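Long-range contacts in Vpx protein (Simian immunodeficiency virus, PDB 4Z8L), which binds zinc and recruits a host ubiquitin ligase so that the restriction factor SAMHD1 is degraded, and may delay the host cell cycle in G2: residues 22-27 against 66-71; 36-41 against 76-81. All blocks are in the same frame, centred on the assembly; numbering follows the deposited sequence.

Interaction 1: residues 22-27 against 66-71; sequences QWLETS and AKYRYL
L71 of helix 63-84 reaches into the groove formed by W23, L24 and S27 of helix 21-35 and touches all three. Its CB already points at segment 22-27 but touches nothing there. With CG anti to the backbone N (chi1 166°), the branch point is carried forward and its two methyls part. CD1 lies against the CB of S27 at 3.7 Å. CD2 approaches the six-membered end of the W23 indole obliquely, at 3.6 Å from CH2, and also meets the CD1 of L24 at 3.9 Å. One leucine thus touches the neighbours W23 and L24, and S27 one turn on.

Y68, one turn earlier, closes the side of the groove. L24 CD1 abuts its ring edge, 4.0 Å from CD1 of Y68 and near the ring plane, the two side chains crossing at about a right angle. W23 CZ3 also faces this edge, 4.3 Å from CE1 of Y68, so the aromatic rings meet rim to rim rather than stack. Over one face of the indole lies the OG of S27, 3.3 Å above the ring plane. K67 comes nearest through its aliphatic CE, at 4.4 Å from L24 CD2, while its ammonium has a weak, long ion pair with D64. The hydroxyl of Y68 bonds to an acidic side chain of the chain of another protein.

The segment axes pass 10.4 Å apart at a crossing angle of 47°. L28 and I31 continue the packing of helix 21-35 on L71. No hydrogen bond or salt bridge spans the two segments, so the contact between them rests on apolar packing of methyls and ring rims, with the polar ends of K67 and Y68 directed to partners outside it.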
loop_
_atom_site.group_PDB
_atom_site.type_symbol
_atom_site.label_atom_id
_atom_site.label_comp_id
_atom_site.label_asym_id
_atom_site.label_seq_id
_atom_site.Cartn_x
_atom_site.Cartn_y
_atom_site.Cartn_z
ATOM N N GLN B 22 -0.370 22.019 10.061
ATOM C CA GLN B 22 0.989 21.540 9.994
ATOM C C GLN B 22 1.005 20.061 9.646
ATOM O O GLN B 22 1.975 19.574 9.093
ATOM C CB GLN B 22 1.673 21.816 11.330
ATOM C CG GLN B 22 1.590 23.288 11.694
ATOM C CD GLN B 22 2.244 23.627 13.011
ATOM O OE1 GLN B 22 3.369 23.221 13.293
ATOM N NE2 GLN B 22 1.525 24.375 13.839
ATOM N N TRP B 23 -0.051 19.340 10.010
ATOM C CA TRP B 23 -0.162 17.939 9.615
ATOM C C TRP B 23 -0.191 17.803 8.104
ATOM O O TRP B 23 0.488 16.951 7.539
ATOM C CB TRP B 23 -1.416 17.283 10.181
ATOM C CG TRP B 23 -1.549 15.855 9.733
ATOM C CD1 TRP B 23 -0.977 14.767 10.313
ATOM C CD2 TRP B 23 -2.256 15.369 8.579
ATOM N NE1 TRP B 23 -1.304 13.628 9.618
ATOM C CE2 TRP B 23 -2.080 13.970 8.549
ATOM C CE3 TRP B 23 -3.025 15.977 7.585
ATOM C CZ2 TRP B 23 -2.652 13.171 7.560
ATOM C CZ3 TRP B 23 -3.588 15.180 6.603
ATOM C CH2 TRP B 23 -3.399 13.793 6.598
ATOM N N LEU B 24 -1.002 18.633 7.457
ATOM C CA LEU B 24 -1.117 18.599 6.006
ATOM C C LEU B 24 0.213 18.994 5.403
ATOM O O LEU B 24 0.745 18.286 4.538
ATOM C CB LEU B 24 -2.233 19.518 5.505
ATOM C CG LEU B 24 -2.654 19.290 4.049
ATOM C CD1 LEU B 24 -3.239 17.896 3.848
ATOM C CD2 LEU B 24 -3.643 20.357 3.600
ATOM N N GLU B 25 0.756 20.120 5.860
ATOM C CA GLU B 25 2.005 20.593 5.269
ATOM C C GLU B 25 3.152 19.585 5.434
ATOM O O GLU B 25 3.922 19.337 4.494
ATOM C CB GLU B 25 2.399 21.932 5.887
ATOM C CG GLU B 25 2.571 23.039 4.873
ATOM C CD GLU B 25 3.015 24.337 5.503
ATOM O OE1 GLU B 25 2.657 24.587 6.674
ATOM O OE2 GLU B 25 3.722 25.105 4.822
ATOM N N THR B 26 3.224 18.973 6.612
ATOM C CA THR B 26 4.237 17.967 6.926
ATOM C C THR B 26 4.063 16.716 6.085
ATOM O O THR B 26 5.020 16.228 5.491
ATOM C CB THR B 26 4.202 17.559 8.414
ATOM O OG1 THR B 26 4.092 18.728 9.235
ATOM C CG2 THR B 26 5.461 16.807 8.784
ATOM N N SER B 27 2.839 16.194 6.064
ATOM C CA SER B 27 2.498 15.025 5.258
ATOM C C SER B 27 2.920 15.213 3.811
ATOM O O SER B 27 3.727 14.434 3.298
ATOM C CB SER B 27 0.999 14.734 5.329
ATOM O OG SER B 27 0.541 14.700 6.669
ATOM N N ALA B 66 -7.285 20.413 -2.531
ATOM C CA ALA B 66 -6.560 19.850 -3.667
ATOM C C ALA B 66 -5.255 19.208 -3.215
ATOM O O ALA B 66 -4.849 18.164 -3.731
ATOM C CB ALA B 66 -6.284 20.928 -4.708
ATOM N N LYS B 67 -4.597 19.840 -2.248
ATOM C CA LYS B 67 -3.355 19.300 -1.709
ATOM C C LYS B 67 -3.628 18.048 -0.884
ATOM O O LYS B 67 -2.799 17.140 -0.828
ATOM C CB LYS B 67 -2.633 20.343 -0.854
ATOM C CG LYS B 67 -1.981 21.446 -1.663
ATOM C CD LYS B 67 -1.193 22.422 -0.799
ATOM C CE LYS B 67 -1.970 22.857 0.427
ATOM N NZ LYS B 67 -1.186 23.842 1.222
ATOM N N TYR B 68 -4.811 17.982 -0.282
ATOM C CA TYR B 68 -5.209 16.806 0.481
ATOM C C TYR B 68 -5.464 15.616 -0.435
ATOM O O TYR B 68 -5.009 14.502 -0.167
ATOM C CB TYR B 68 -6.447 17.107 1.325
ATOM C CG TYR B 68 -6.978 15.908 2.072
ATOM C CD1 TYR B 68 -6.244 15.317 3.092
ATOM C CD2 TYR B 68 -8.218 15.367 1.760
ATOM C CE1 TYR B 68 -6.730 14.216 3.775
ATOM C CE2 TYR B 68 -8.712 14.272 2.436
ATOM C CZ TYR B 68 -7.964 13.700 3.443
ATOM O OH TYR B 68 -8.458 12.604 4.112
ATOM N N ARG B 69 -6.197 15.855 -1.517
ATOM C CA ARG B 69 -6.481 14.806 -2.489
ATOM C C ARG B 69 -5.200 14.345 -3.189
ATOM O O ARG B 69 -5.030 13.152 -3.486
ATOM C CB ARG B 69 -7.508 15.296 -3.509
ATOM C CG ARG B 69 -8.871 15.606 -2.910
ATOM C CD ARG B 69 -9.542 14.350 -2.373
ATOM N NE ARG B 69 -9.705 13.328 -3.403
ATOM C CZ ARG B 69 -10.804 13.176 -4.136
ATOM N NH1 ARG B 69 -11.845 13.977 -3.952
ATOM N NH2 ARG B 69 -10.865 12.219 -5.052
ATOM N N TYR B 70 -4.299 15.296 -3.436
ATOM C CA TYR B 70 -2.971 14.983 -3.959
ATOM C C TYR B 70 -2.236 14.057 -3.003
ATOM O O TYR B 70 -1.674 13.032 -3.410
ATOM C CB TYR B 70 -2.161 16.264 -4.173
ATOM C CG TYR B 70 -0.687 16.025 -4.418
ATOM C CD1 TYR B 70 -0.227 15.601 -5.656
ATOM C CD2 TYR B 70 0.244 16.216 -3.403
ATOM C CE1 TYR B 70 1.119 15.379 -5.880
ATOM C CE2 TYR B 70 1.590 15.995 -3.617
ATOM C CZ TYR B 70 2.023 15.578 -4.858
ATOM O OH TYR B 70 3.364 15.358 -5.077
ATOM N N LEU B 71 -2.262 14.432 -1.727
ATOM C CA LEU B 71 -1.646 13.659 -0.656
ATOM C C LEU B 71 -2.148 12.225 -0.657
ATOM O O LEU B 71 -1.359 11.282 -0.647
ATOM C CB LEU B 71 -1.937 14.315 0.697
ATOM C CG LEU B 71 -1.659 13.509 1.969
ATOM C CD1 LEU B 71 -0.176 13.294 2.184
ATOM C CD2 LEU B 71 -2.284 14.185 3.178
#

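Interaction 2: residues 36-41 against 76-81; sequences RLHFHP and KAMYTH. With ZN (zinc ion), chain G.
H38 and H81 converge on one zinc ion through different first torsions. In H38, CG lies opposite the carbonyl carbon (chi1 -69°), swinging the imidazole from the loop toward helix 63-84; in H81, CG lies opposite the backbone N (chi1 177°), extending the ring from the helix toward the loop. The ion is held by ND1 of H38 at 2.0 Å and by NE2 of H81 at 2.1 Å. One histidine therefore uses the nitrogen next to its CG and the other the remote one. These two nitrogens, ND1 of H38 and NE2 of H81, come within 3.1 Å because they share the metal, not a hydrogen bond. The two imidazoles meet obliquely, their centroids 4.6 Å apart, neither stacked nor edge-to-face.

F39 flanks the pair. It turns its ring edge toward the face of H81, with the centroids 5.5 Å apart and the planes at 54°, and its CZ comes to 4.2 Å from CB of H81. M78, bent about both its CB-CG and CG-SD bonds, brings its CE methyl to 3.9 Å from CD2 of H38, approaching that ring obliquely. L44 packs on F39 from the same loop. C86 touches both histidines; it is a known zinc-binding residue of this protein, not bonded to the zinc in this chain.

A loop histidine and a helix histidine, with a cysteine close by, are characteristic of the His/Cys zinc site that ties together the three-helix fold of Vpx proteins.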
loop_
_atom_site.group_PDB
_atom_site.type_symbol
_atom_site.label_atom_id
_atom_site.label_comp_id
_atom_site.label_asym_id
_atom_site.label_seq_id
_atom_site.Cartn_x
_atom_site.Cartn_y
_atom_site.Cartn_z
ATOM N N ARG B 36 10.557 11.372 -4.166
ATOM C CA ARG B 36 11.603 11.770 -5.106
ATOM C C ARG B 36 12.706 10.712 -5.214
ATOM O O ARG B 36 13.590 10.806 -6.066
ATOM C CB ARG B 36 12.190 13.132 -4.735
ATOM C CG ARG B 36 11.308 14.284 -5.200
ATOM C CD ARG B 36 11.683 15.597 -4.546
ATOM N NE ARG B 36 13.058 15.582 -4.062
ATOM C CZ ARG B 36 14.083 16.099 -4.731
ATOM N NH1 ARG B 36 13.888 16.665 -5.915
ATOM N NH2 ARG B 36 15.306 16.046 -4.221
ATOM N N LEU B 37 12.653 9.712 -4.338
ATOM C CA LEU B 37 13.623 8.621 -4.338
ATOM C C LEU B 37 13.157 7.402 -5.143
ATOM O O LEU B 37 13.845 6.382 -5.158
ATOM C CB LEU B 37 13.935 8.172 -2.902
ATOM C CG LEU B 37 14.973 8.895 -2.039
ATOM C CD1 LEU B 37 14.565 10.320 -1.728
ATOM C CD2 LEU B 37 15.209 8.117 -0.751
ATOM N N HIS B 38 12.003 7.490 -5.806
ATOM C CA HIS B 38 11.374 6.287 -6.370
ATOM C C HIS B 38 10.780 6.370 -7.791
ATOM O O HIS B 38 10.260 5.374 -8.303
ATOM C CB HIS B 38 10.283 5.808 -5.404
ATOM C CG HIS B 38 10.814 5.262 -4.111
ATOM N ND1 HIS B 38 11.653 4.169 -4.053
ATOM C CD2 HIS B 38 10.613 5.647 -2.828
ATOM C CE1 HIS B 38 11.953 3.908 -2.793
ATOM N NE2 HIS B 38 11.334 4.791 -2.029
ATOM N N PHE B 39 10.843 7.544 -8.413
ATOM C CA PHE B 39 10.228 7.775 -9.723
ATOM C C PHE B 39 11.203 8.598 -10.626
ATOM O O PHE B 39 12.035 9.343 -10.126
ATOM C CB PHE B 39 8.871 8.474 -9.562
ATOM C CG PHE B 39 7.874 7.704 -8.701
ATOM C CD1 PHE B 39 7.335 6.485 -9.109
ATOM C CD2 PHE B 39 7.489 8.210 -7.465
ATOM C CE1 PHE B 39 6.431 5.790 -8.288
ATOM C CE2 PHE B 39 6.592 7.525 -6.653
ATOM C CZ PHE B 39 6.063 6.318 -7.061
ATOM N N HIS B 40 11.151 8.354 -11.941
ATOM C CA HIS B 40 12.083 8.909 -12.948
ATOM C C HIS B 40 11.316 9.372 -14.232
ATOM O O HIS B 40 10.528 8.567 -14.726
ATOM C CB HIS B 40 13.219 7.863 -13.169
ATOM C CG HIS B 40 14.268 8.259 -14.172
ATOM N ND1 HIS B 40 14.076 8.207 -15.529
ATOM C CD2 HIS B 40 15.523 8.732 -13.978
ATOM C CE1 HIS B 40 15.192 8.590 -16.142
ATOM N NE2 HIS B 40 16.074 8.919 -15.224
ATOM N N PRO B 41 11.576 10.645 -14.746
ATOM C CA PRO B 41 10.791 11.340 -15.813
ATOM C C PRO B 41 9.536 10.602 -16.293
ATOM O O PRO B 41 9.682 9.789 -17.188
ATOM C CB PRO B 41 11.838 11.564 -16.886
ATOM C CG PRO B 41 13.204 11.354 -16.171
ATOM C CD PRO B 41 12.965 11.172 -14.734
ATOM N N LYS B 76 -1.287 6.451 -1.959
ATOM C CA LYS B 76 -1.670 5.227 -2.653
ATOM C C LYS B 76 -0.602 4.815 -3.673
ATOM O O LYS B 76 -0.392 3.624 -3.926
ATOM C CB LYS B 76 -3.037 5.413 -3.310
ATOM C CG LYS B 76 -4.125 5.675 -2.275
ATOM C CD LYS B 76 -5.457 6.061 -2.882
ATOM C CE LYS B 76 -6.448 6.423 -1.784
ATOM N NZ LYS B 76 -7.735 6.941 -2.315
ATOM N N ALA B 77 0.088 5.804 -4.236
ATOM C CA ALA B 77 1.198 5.545 -5.150
ATOM C C ALA B 77 2.385 4.910 -4.423
ATOM O O ALA B 77 2.933 3.911 -4.878
ATOM C CB ALA B 77 1.626 6.826 -5.840
ATOM N N MET B 78 2.785 5.507 -3.303
ATOM C CA MET B 78 3.856 4.960 -2.475
ATOM C C MET B 78 3.501 3.559 -1.999
ATOM O O MET B 78 4.347 2.665 -1.997
ATOM C CB MET B 78 4.137 5.871 -1.279
ATOM C CG MET B 78 4.983 7.093 -1.614
ATOM S SD MET B 78 6.613 6.650 -2.250
ATOM C CE MET B 78 7.249 5.660 -0.898
ATOM N N TYR B 79 2.248 3.378 -1.591
ATOM C CA TYR B 79 1.754 2.055 -1.226
ATOM C C TYR B 79 2.012 1.081 -2.373
ATOM O O TYR B 79 2.629 0.027 -2.182
ATOM C CB TYR B 79 0.264 2.109 -0.880
ATOM C CG TYR B 79 -0.410 0.756 -0.811
ATOM C CD1 TYR B 79 -0.296 -0.045 0.316
ATOM C CD2 TYR B 79 -1.166 0.284 -1.876
ATOM C CE1 TYR B 79 -0.913 -1.282 0.378
ATOM C CE2 TYR B 79 -1.785 -0.949 -1.824
ATOM C CZ TYR B 79 -1.657 -1.727 -0.696
ATOM O OH TYR B 79 -2.277 -2.953 -0.648
ATOM N N THR B 80 1.548 1.455 -3.563
ATOM C CA THR B 80 1.704 0.622 -4.751
ATOM C C THR B 80 3.162 0.253 -5.014
ATOM O O THR B 80 3.492 -0.922 -5.142
ATOM C CB THR B 80 1.149 1.323 -6.001
ATOM O OG1 THR B 80 -0.261 1.534 -5.848
ATOM C CG2 THR B 80 1.401 0.478 -7.241
ATOM N N HIS B 81 4.024 1.262 -5.094
ATOM C CA HIS B 81 5.440 1.059 -5.386
ATOM C C HIS B 81 6.155 0.195 -4.358
ATOM O O HIS B 81 6.903 -0.713 -4.718
ATOM C CB HIS B 81 6.161 2.401 -5.494
ATOM C CG HIS B 81 7.633 2.274 -5.732
ATOM N ND1 HIS B 81 8.158 1.777 -6.906
ATOM C CD2 HIS B 81 8.693 2.572 -4.943
ATOM C CE1 HIS B 81 9.478 1.779 -6.831
ATOM N NE2 HIS B 81 9.828 2.257 -5.651
HETATM ZN ZN ZN G . 11.853 2.417 -5.044
#

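In the fold
Both interactions draw on helix 63-84 and pack it against different parts of the chain: interaction 1 near its start, against helix 21-35, and interaction 2 near its end, against the loop that follows helix 21-35. Their centres lie about 17 Å apart and their nearest atoms about 5 Å, without touching. The segments alternate along the sequence, so the contacts cross, and the polypeptide leaving helix 21-35 is drawn back to helix 63-84 farther along. Interaction 1 is the buried, apolar join, remote from the metal; interaction 2 is partly buried and holds the zinc ion. Both also adjoin chains of other proteins in the assembly.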